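Local coordinates for protein 3'-5'-exonuclease (Saccharomyces cerevisiae, PDB 3E2V) that probably cuts double-stranded DNA as a magnesium-dependent TatD-type nuclease, acting as an endonuclease and as a 3'-to-5' exonuclease, at residues P80-C92 with T154-Y166. Sequence-based numbering, arbitrary orientation. Where two conformers were deposited one is given.
Sequences PLKLYHTIGVHPC and TSFRSIGEIGLDY
The guanidinium of Arg-157 lies over one face of the Tyr-84 ring, their planes 33° apart, with Arg-157 NH2 3.2 Å from Tyr-84 CE1. At the ring's edge, in its plane, sits Ser-155 CA. Phe-156 takes Ile-87 CD1 over the centre of one face, while Phe-156 CA rests over a face of the His-85 ring. Tyr-84, His-85 and Ile-87 lie on strand 82-87, Phe-156 and Arg-157 on the parallel strand beside it, in the TIM-barrel fold of TatD hydrolases. Between His-85 and Thr-86 a beta bulge shifts the register by one. A bend at chi2 (-64°) folds Arg-157 back over the tyrosine. Arg-157 NE donates to Thr-154 O at 3.0 Å, with that oxygen close to the guanidinium plane. With an alanine here, the Tyr-84 ring would probably lose its guanidinium contact, and Thr-154 O this donor. His-85 ND1 donates almost straight (176°) to Thr-86 O, which fixes the imidazole's rotation. Further along, Glu-161 follows a cis peptide and is a magnesium ligand seen in this protein, though not bound in this chain. Thr-86 OG1 donates to the O of Gly-160, the residue before Glu-161, at 2.8 Å, from above the carbonyl plane.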
# COMPACT_ATOMS: atom_id res chain seq x y z
N PRO A 80 -0.68 9.03 18.12
CA PRO A 80 0.74 9.14 18.43
C PRO A 80 1.65 8.73 17.26
O PRO A 80 2.87 8.87 17.36
CB PRO A 80 0.90 8.19 19.62
CG PRO A 80 -0.14 7.16 19.42
CD PRO A 80 -1.30 7.85 18.75
N LEU A 81 1.07 8.20 16.18
CA LEU A 81 1.80 7.97 14.92
C LEU A 81 1.59 9.15 13.99
O LEU A 81 0.50 9.72 13.95
CB LEU A 81 1.31 6.72 14.20
CG LEU A 81 1.94 5.36 14.53
CD1 LEU A 81 1.68 4.94 15.97
CD2 LEU A 81 1.40 4.31 13.58
N LYS A 82 2.62 9.50 13.24
CA LYS A 82 2.42 10.44 12.15
C LYS A 82 1.84 9.66 10.98
O LYS A 82 2.46 8.70 10.49
CB LYS A 82 3.73 11.13 11.76
CG LYS A 82 3.58 12.14 10.64
CD LYS A 82 2.70 13.33 11.03
CE LYS A 82 2.43 14.24 9.84
NZ LYS A 82 1.16 15.01 10.02
N LEU A 83 0.64 10.05 10.56
CA LEU A 83 -0.04 9.36 9.47
C LEU A 83 -0.01 10.16 8.19
O LEU A 83 -0.32 11.36 8.16
CB LEU A 83 -1.49 9.08 9.85
CG LEU A 83 -1.70 8.18 11.07
CD1 LEU A 83 -3.18 8.07 11.39
CD2 LEU A 83 -1.12 6.80 10.85
N TYR A 84 0.38 9.46 7.14
CA TYR A 84 0.28 9.95 5.77
C TYR A 84 -0.70 9.08 5.01
O TYR A 84 -1.14 8.06 5.52
CB TYR A 84 1.66 9.97 5.11
CG TYR A 84 2.64 10.81 5.89
CD1 TYR A 84 2.47 12.18 6.01
CD2 TYR A 84 3.72 10.22 6.53
CE1 TYR A 84 3.36 12.96 6.74
CE2 TYR A 84 4.62 10.99 7.28
CZ TYR A 84 4.43 12.35 7.37
OH TYR A 84 5.33 13.10 8.11
N HIS A 85 -1.09 9.49 3.80
CA HIS A 85 -1.98 8.63 3.01
C HIS A 85 -1.72 8.73 1.52
O HIS A 85 -1.01 9.64 1.03
CB HIS A 85 -3.44 8.97 3.30
CG HIS A 85 -3.83 10.30 2.77
ND1 HIS A 85 -4.29 10.47 1.48
CD2 HIS A 85 -3.75 11.54 3.31
CE1 HIS A 85 -4.53 11.75 1.27
NE2 HIS A 85 -4.22 12.42 2.37
N THR A 86 -2.33 7.80 0.79
CA THR A 86 -2.25 7.82 -0.66
C THR A 86 -3.58 8.32 -1.23
O THR A 86 -4.58 8.46 -0.50
CB THR A 86 -1.97 6.38 -1.22
OG1 THR A 86 -3.17 5.59 -1.14
CG2 THR A 86 -0.87 5.68 -0.43
N ILE A 87 -3.56 8.60 -2.54
CA ILE A 87 -4.76 8.86 -3.36
C ILE A 87 -4.59 8.13 -4.68
O ILE A 87 -3.57 8.28 -5.35
CB ILE A 87 -4.95 10.35 -3.65
CG1 ILE A 87 -5.12 11.14 -2.34
CG2 ILE A 87 -6.16 10.55 -4.60
CD1 ILE A 87 -5.18 12.66 -2.55
N GLY A 88 -5.59 7.36 -5.05
CA GLY A 88 -5.53 6.59 -6.29
C GLY A 88 -6.67 5.60 -6.38
O GLY A 88 -7.42 5.43 -5.43
N VAL A 89 -6.80 4.97 -7.55
CA VAL A 89 -7.84 3.95 -7.77
C VAL A 89 -7.21 2.62 -8.13
O VAL A 89 -6.50 2.51 -9.13
CB VAL A 89 -8.86 4.37 -8.85
CG1 VAL A 89 -9.99 3.35 -8.97
CG2 VAL A 89 -9.43 5.73 -8.52
N HIS A 90 -7.44 1.63 -7.28
CA HIS A 90 -6.86 0.29 -7.35
C HIS A 90 -7.55 -0.49 -8.47
O HIS A 90 -8.69 -0.18 -8.82
CB HIS A 90 -7.15 -0.30 -5.96
CG HIS A 90 -6.67 -1.69 -5.70
ND1 HIS A 90 -7.22 -2.81 -6.29
CD2 HIS A 90 -5.80 -2.15 -4.78
CE1 HIS A 90 -6.66 -3.89 -5.79
NE2 HIS A 90 -5.81 -3.52 -4.86
N PRO A 91 -6.86 -1.48 -9.05
CA PRO A 91 -7.51 -2.29 -10.09
C PRO A 91 -8.87 -2.89 -9.67
O PRO A 91 -9.72 -3.09 -10.55
CB PRO A 91 -6.46 -3.37 -10.41
CG PRO A 91 -5.48 -3.31 -9.25
CD PRO A 91 -5.46 -1.87 -8.85
N CYS A 92 -9.10 -3.12 -8.36
CA CYS A 92 -10.42 -3.57 -7.81
C CYS A 92 -11.54 -2.69 -8.29
O CYS A 92 -12.70 -3.11 -8.38
CB CYS A 92 -10.47 -3.46 -6.26
SG CYS A 92 -10.24 -1.74 -5.55
N THR A 154 1.07 18.94 3.86
CA THR A 154 0.05 17.95 3.51
C THR A 154 0.38 16.52 3.96
O THR A 154 1.54 16.12 3.95
CB THR A 154 -0.23 17.94 1.99
OG1 THR A 154 -1.31 17.04 1.72
CG2 THR A 154 1.01 17.54 1.18
N SER A 155 -0.67 15.79 4.33
CA SER A 155 -0.56 14.37 4.69
C SER A 155 -0.61 13.46 3.47
O SER A 155 -0.32 12.27 3.59
CB SER A 155 -1.68 13.94 5.64
OG SER A 155 -1.76 14.78 6.78
N PHE A 156 -1.00 14.01 2.31
CA PHE A 156 -1.01 13.26 1.04
C PHE A 156 0.42 13.10 0.55
O PHE A 156 1.05 14.09 0.15
CB PHE A 156 -1.87 14.03 0.02
CG PHE A 156 -1.74 13.56 -1.42
CD1 PHE A 156 -1.72 12.19 -1.75
CD2 PHE A 156 -1.70 14.49 -2.44
CE1 PHE A 156 -1.62 11.79 -3.09
CE2 PHE A 156 -1.61 14.10 -3.76
CZ PHE A 156 -1.56 12.74 -4.10
N ARG A 157 0.95 11.87 0.56
CA ARG A 157 2.39 11.67 0.28
C ARG A 157 2.71 10.70 -0.86
O ARG A 157 3.86 10.58 -1.23
CB ARG A 157 3.16 11.20 1.53
CG ARG A 157 3.24 12.21 2.69
CD ARG A 157 4.00 13.48 2.31
NE ARG A 157 4.02 14.44 3.42
CZ ARG A 157 4.96 14.51 4.36
NH1 ARG A 157 5.99 13.66 4.36
NH2 ARG A 157 4.88 15.43 5.32
N SER A 158 1.71 10.02 -1.42
CA SER A 158 2.00 9.03 -2.46
C SER A 158 0.77 8.82 -3.33
O SER A 158 -0.36 8.83 -2.83
CB SER A 158 2.42 7.70 -1.82
OG SER A 158 2.78 6.72 -2.81
N ILE A 159 0.99 8.63 -4.63
CA ILE A 159 -0.09 8.33 -5.58
C ILE A 159 -0.22 6.82 -5.69
O ILE A 159 0.75 6.13 -6.03
CB ILE A 159 0.20 9.00 -6.94
CG1 ILE A 159 0.04 10.53 -6.79
CG2 ILE A 159 -0.72 8.45 -8.03
CD1 ILE A 159 0.69 11.35 -7.93
N GLY A 160 -1.41 6.32 -5.39
CA GLY A 160 -1.68 4.88 -5.37
C GLY A 160 -2.85 4.63 -4.43
O GLY A 160 -3.39 5.60 -3.91
N GLU A 161 -3.28 3.38 -4.21
CA GLU A 161 -2.76 2.17 -4.84
C GLU A 161 -3.21 2.06 -6.28
O GLU A 161 -4.42 2.04 -6.51
CB GLU A 161 -3.32 0.96 -4.10
CG GLU A 161 -2.71 0.71 -2.76
CD GLU A 161 -3.08 -0.64 -2.18
OE1 GLU A 161 -2.91 -1.67 -2.88
OE2 GLU A 161 -3.54 -0.67 -1.02
N ILE A 162 -2.28 1.98 -7.23
CA ILE A 162 -2.64 1.76 -8.63
C ILE A 162 -1.83 0.59 -9.20
O ILE A 162 -0.72 0.32 -8.73
CB ILE A 162 -2.44 3.03 -9.49
CG1 ILE A 162 -0.98 3.51 -9.48
CG2 ILE A 162 -3.36 4.16 -9.00
CD1 ILE A 162 -0.69 4.68 -10.43
N GLY A 163 -2.39 -0.11 -10.17
CA GLY A 163 -1.65 -1.19 -10.79
C GLY A 163 -2.56 -2.21 -11.41
O GLY A 163 -3.60 -1.87 -11.99
N LEU A 164 -2.16 -3.48 -11.29
CA LEU A 164 -2.86 -4.58 -11.95
C LEU A 164 -3.06 -5.72 -10.98
O LEU A 164 -2.16 -6.02 -10.18
CB LEU A 164 -2.05 -5.06 -13.16
CG LEU A 164 -1.73 -4.06 -14.27
CD1 LEU A 164 -0.90 -4.70 -15.38
CD2 LEU A 164 -3.02 -3.52 -14.87
N ASP A 165 -4.22 -6.38 -11.05
CA ASP A 165 -4.50 -7.53 -10.20
C ASP A 165 -5.27 -8.57 -10.98
O ASP A 165 -6.48 -8.49 -11.11
CB ASP A 165 -5.30 -7.10 -8.97
CG ASP A 165 -5.40 -8.20 -7.91
OD1 ASP A 165 -5.32 -9.39 -8.25
OD2 ASP A 165 -5.53 -7.86 -6.72
N TYR A 166 -4.54 -9.54 -11.49
CA TYR A 166 -5.12 -10.57 -12.36
C TYR A 166 -5.74 -11.71 -11.56
O TYR A 166 -6.28 -12.64 -12.16
CB TYR A 166 -4.08 -11.04 -13.37
CG TYR A 166 -3.73 -10.00 -14.45
CD1 TYR A 166 -4.29 -8.72 -14.43
CD2 TYR A 166 -2.86 -10.31 -15.50
CE1 TYR A 166 -3.97 -7.77 -15.41
CE2 TYR A 166 -2.54 -9.36 -16.50
CZ TYR A 166 -3.11 -8.10 -16.44
OH TYR A 166 -2.80 -7.18 -17.41
O HOH W 1 -1.09 13.50 9.37
O HOH W 2 -4.97 1.14 -11.04